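PDB 4KRI: phospholethanolamine N-methyltransferase 2 from Haemonchus contortus, which probably transfers methyl groups from S-adenosylmethionine to phosphomonomethylethanolamine on the nematode route to phosphocholine. Local coordinates for residues L308-G320 and N421-Q433. Sequence-based numbering, arbitrary orientation.
Sequences LFSRIYRALKPGG and NHNWNFFAAVKPQ
The backbones of Lys431 and of Gly319 and Gly320, at the end of a type II turn, are joined by two hydrogen bonds, Lys431 N to Gly320 O (2.9 Å, 165° at the hydrogen) and Gly319 N to Lys431 O (2.7 Å). The second is more bent, 137° at the hydrogen, and its donor stands above the carbonyl plane. They lie where strand 422-430 runs out beside its antiparallel partner, strand 320-329. The turn, from Lys317 to Gly320, presents Gly319 N to the C-terminal tail.

Lys431 carries most of the side-chain contact. Its CG is anti to the backbone N (chi1 178°) and the chain beyond is extended, so it reaches the end of helix 305-315. There NZ donates to Tyr313 O and to Leu316 O, each at 2.8 Å. Asn288 OD1 accepts a further bond from NZ. On the way, the methylenes cross Tyr313 at about a right angle. Lys431 CG sits over one face of the Tyr313 ring, 4.1 Å from its centroid, as a CH-pi contact. Lys431 CD also touches Leu316 CB. Pro432 CG lies 3.6 Å from Tyr313 OH.

Further back along the strand, Phe427 meets Phe309 from the opposite direction. The ring planes are nearly parallel but slid apart, with centroids 5.2 Å apart and little overlap. Thr362 of helix 352-362 touches the Phe309 side chain and Ala359 touches that of Phe427.

The contact ties the C-terminus to a helix of the Rossmann-like methyltransferase domain. The buried ammonium is held by three oxygens. Its positive charge would probably complement the partial negative charge at the helix C-terminus.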
# COMPACT_ATOMS: atom_id res chain seq x y z
N LEU A 308 1.38 3.87 14.53
CA LEU A 308 2.12 4.18 13.31
C LEU A 308 3.51 4.68 13.64
O LEU A 308 4.49 4.23 13.04
CB LEU A 308 1.39 5.25 12.50
CG LEU A 308 2.13 5.65 11.22
CD1 LEU A 308 2.13 4.52 10.21
CD2 LEU A 308 1.47 6.88 10.64
N PHE A 309 3.60 5.61 14.59
CA PHE A 309 4.90 6.16 14.96
C PHE A 309 5.84 5.12 15.57
O PHE A 309 7.04 5.15 15.31
CB PHE A 309 4.76 7.39 15.88
CG PHE A 309 4.49 8.69 15.15
CD1 PHE A 309 3.82 8.70 13.93
CD2 PHE A 309 4.92 9.89 15.68
CE1 PHE A 309 3.56 9.89 13.26
CE2 PHE A 309 4.67 11.09 15.02
CZ PHE A 309 4.00 11.09 13.80
N SER A 310 5.30 4.18 16.36
CA SER A 310 6.14 3.11 16.92
C SER A 310 6.64 2.17 15.82
O SER A 310 7.78 1.70 15.87
CB SER A 310 5.39 2.32 17.99
OG SER A 310 4.43 1.47 17.39
N ARG A 311 5.79 1.91 14.83
CA ARG A 311 6.19 1.09 13.69
C ARG A 311 7.27 1.76 12.84
O ARG A 311 8.21 1.11 12.37
CB ARG A 311 4.98 0.76 12.82
CG ARG A 311 3.94 -0.11 13.49
CD ARG A 311 3.47 -1.16 12.50
NE ARG A 311 2.48 -2.09 13.04
CZ ARG A 311 2.70 -2.89 14.08
NH1 ARG A 311 3.87 -2.87 14.71
NH2 ARG A 311 1.74 -3.71 14.50
N ILE A 312 7.13 3.06 12.63
CA ILE A 312 8.14 3.84 11.93
C ILE A 312 9.46 3.83 12.69
O ILE A 312 10.52 3.61 12.11
CB ILE A 312 7.66 5.30 11.72
CG1 ILE A 312 6.56 5.34 10.67
CG2 ILE A 312 8.82 6.21 11.35
CD1 ILE A 312 5.88 6.70 10.55
N TYR A 313 9.40 4.09 14.00
CA TYR A 313 10.59 4.04 14.84
C TYR A 313 11.30 2.70 14.72
O TYR A 313 12.52 2.63 14.59
CB TYR A 313 10.19 4.32 16.29
CG TYR A 313 11.35 4.47 17.24
CD1 TYR A 313 11.83 5.73 17.57
CD2 TYR A 313 11.95 3.36 17.82
CE1 TYR A 313 12.89 5.87 18.46
CE2 TYR A 313 13.01 3.50 18.71
CZ TYR A 313 13.47 4.76 19.02
OH TYR A 313 14.53 4.91 19.89
N ARG A 314 10.52 1.62 14.75
CA ARG A 314 11.08 0.26 14.67
C ARG A 314 11.80 0.03 13.34
O ARG A 314 12.90 -0.56 13.31
CB ARG A 314 9.95 -0.76 14.82
CG ARG A 314 10.36 -2.21 14.62
CD ARG A 314 9.17 -3.14 14.85
NE ARG A 314 9.53 -4.55 14.70
CZ ARG A 314 9.54 -5.18 13.53
NH1 ARG A 314 9.20 -4.53 12.42
NH2 ARG A 314 9.88 -6.47 13.47
N ALA A 315 11.21 0.52 12.25
CA ALA A 315 11.73 0.25 10.91
C ALA A 315 12.98 1.08 10.57
O ALA A 315 13.77 0.68 9.72
CB ALA A 315 10.65 0.48 9.87
N LEU A 316 13.13 2.23 11.22
CA LEU A 316 14.30 3.09 10.96
C LEU A 316 15.57 2.50 11.55
O LEU A 316 15.55 1.91 12.63
CB LEU A 316 14.09 4.48 11.58
CG LEU A 316 13.21 5.47 10.83
CD1 LEU A 316 12.89 6.68 11.72
CD2 LEU A 316 13.93 5.93 9.58
N LYS A 317 16.68 2.67 10.83
CA LYS A 317 18.01 2.45 11.40
C LYS A 317 18.24 3.47 12.51
O LYS A 317 17.70 4.57 12.46
CB LYS A 317 19.07 2.63 10.31
CG LYS A 317 18.92 1.67 9.14
CD LYS A 317 19.71 2.11 7.89
CE LYS A 317 21.20 2.24 8.16
NZ LYS A 317 21.97 2.51 6.90
N PRO A 318 19.02 3.11 13.54
CA PRO A 318 19.48 4.12 14.50
C PRO A 318 20.11 5.29 13.73
O PRO A 318 20.92 5.03 12.82
CB PRO A 318 20.55 3.38 15.30
CG PRO A 318 20.16 1.92 15.21
CD PRO A 318 19.56 1.76 13.83
N GLY A 319 19.73 6.52 14.06
CA GLY A 319 20.22 7.69 13.35
C GLY A 319 19.39 8.05 12.12
O GLY A 319 19.61 9.09 11.50
N GLY A 320 18.45 7.18 11.77
CA GLY A 320 17.59 7.42 10.61
C GLY A 320 16.58 8.53 10.84
O GLY A 320 16.33 8.95 11.97
N ASN A 421 -9.43 26.06 10.47
CA ASN A 421 -9.84 24.69 10.74
C ASN A 421 -8.83 23.74 10.09
O ASN A 421 -8.28 22.85 10.74
CB ASN A 421 -11.23 24.41 10.16
CG ASN A 421 -12.36 25.16 10.88
OD1 ASN A 421 -13.53 24.90 10.62
ND2 ASN A 421 -12.02 26.08 11.79
N HIS A 422 -8.59 23.95 8.80
CA HIS A 422 -7.74 23.08 7.98
C HIS A 422 -6.31 23.61 8.01
O HIS A 422 -6.06 24.75 7.62
CB HIS A 422 -8.27 23.09 6.55
CG HIS A 422 -7.74 22.00 5.68
ND1 HIS A 422 -8.48 21.43 4.66
CD2 HIS A 422 -6.53 21.39 5.65
CE1 HIS A 422 -7.76 20.51 4.05
NE2 HIS A 422 -6.57 20.46 4.63
N ASN A 423 -5.36 22.79 8.47
CA ASN A 423 -3.96 23.17 8.44
C ASN A 423 -3.14 22.16 7.63
O ASN A 423 -3.58 21.02 7.41
CB ASN A 423 -3.37 23.27 9.86
CG ASN A 423 -3.69 24.59 10.55
OD1 ASN A 423 -4.57 25.35 10.12
ND2 ASN A 423 -2.98 24.87 11.64
N TRP A 424 -1.95 22.56 7.20
CA TRP A 424 -1.07 21.65 6.47
C TRP A 424 0.23 21.61 7.26
O TRP A 424 0.95 22.61 7.33
CB TRP A 424 -0.81 22.15 5.05
CG TRP A 424 -0.08 21.13 4.19
CD1 TRP A 424 -0.27 19.78 4.18
CD2 TRP A 424 0.98 21.39 3.25
NE1 TRP A 424 0.59 19.19 3.28
CE2 TRP A 424 1.37 20.16 2.70
CE3 TRP A 424 1.63 22.56 2.82
CZ2 TRP A 424 2.38 20.05 1.74
CZ3 TRP A 424 2.63 22.45 1.85
CH2 TRP A 424 3.00 21.20 1.33
N ASN A 425 0.49 20.47 7.89
CA ASN A 425 1.56 20.36 8.89
C ASN A 425 2.77 19.55 8.43
O ASN A 425 2.63 18.60 7.66
CB ASN A 425 1.01 19.76 10.18
CG ASN A 425 0.08 20.71 10.91
OD1 ASN A 425 0.18 21.93 10.76
ND2 ASN A 425 -0.82 20.15 11.72
N PHE A 426 3.94 19.93 8.95
CA PHE A 426 5.21 19.27 8.68
C PHE A 426 5.77 18.71 9.99
O PHE A 426 5.72 19.37 11.03
CB PHE A 426 6.19 20.31 8.10
CG PHE A 426 7.61 19.82 7.96
CD1 PHE A 426 8.04 19.29 6.76
CD2 PHE A 426 8.52 19.93 9.00
CE1 PHE A 426 9.34 18.84 6.61
CE2 PHE A 426 9.82 19.49 8.87
CZ PHE A 426 10.24 18.94 7.67
N PHE A 427 6.30 17.50 9.94
CA PHE A 427 6.95 16.89 11.10
C PHE A 427 8.20 16.16 10.62
O PHE A 427 8.16 15.44 9.63
CB PHE A 427 5.99 15.91 11.79
CG PHE A 427 6.68 14.87 12.63
CD1 PHE A 427 7.27 15.20 13.85
CD2 PHE A 427 6.73 13.56 12.20
CE1 PHE A 427 7.91 14.23 14.61
CE2 PHE A 427 7.37 12.58 12.96
CZ PHE A 427 7.96 12.92 14.17
N ALA A 428 9.31 16.36 11.31
CA ALA A 428 10.51 15.54 11.06
C ALA A 428 11.16 15.20 12.39
O ALA A 428 11.01 15.94 13.36
CB ALA A 428 11.48 16.28 10.16
N ALA A 429 11.89 14.09 12.44
CA ALA A 429 12.60 13.69 13.65
C ALA A 429 13.57 12.58 13.33
O ALA A 429 13.54 12.00 12.23
CB ALA A 429 11.62 13.24 14.74
N VAL A 430 14.44 12.28 14.29
CA VAL A 430 15.45 11.25 14.10
C VAL A 430 15.39 10.18 15.19
O VAL A 430 14.99 10.45 16.33
CB VAL A 430 16.88 11.86 13.95
CG1 VAL A 430 16.86 13.08 13.06
CG2 VAL A 430 17.44 12.24 15.27
N LYS A 431 15.76 8.95 14.82
CA LYS A 431 15.87 7.86 15.78
C LYS A 431 17.24 7.96 16.41
O LYS A 431 18.23 8.12 15.71
CB LYS A 431 15.72 6.52 15.07
CG LYS A 431 15.87 5.31 16.00
CD LYS A 431 15.41 4.03 15.28
CE LYS A 431 15.60 2.79 16.14
NZ LYS A 431 15.03 1.61 15.41
N PRO A 432 17.32 7.91 17.76
CA PRO A 432 18.62 8.14 18.40
C PRO A 432 19.71 7.18 17.97
O PRO A 432 19.38 6.03 17.64
CB PRO A 432 18.33 7.96 19.90
CG PRO A 432 16.84 7.66 20.02
CD PRO A 432 16.20 8.04 18.71
N GLN A 433 20.94 7.72 17.93
CA GLN A 433 22.25 7.05 17.79
C GLN A 433 23.02 7.22 16.46
O GLN A 433 24.03 6.55 16.25
CB GLN A 433 22.19 5.58 18.21
CG GLN A 433 21.92 5.40 19.69
CD GLN A 433 21.44 4.01 19.99
OE1 GLN A 433 21.67 3.08 19.21
NE2 GLN A 433 20.74 3.85 21.11
OXT GLN A 433 22.69 8.02 15.59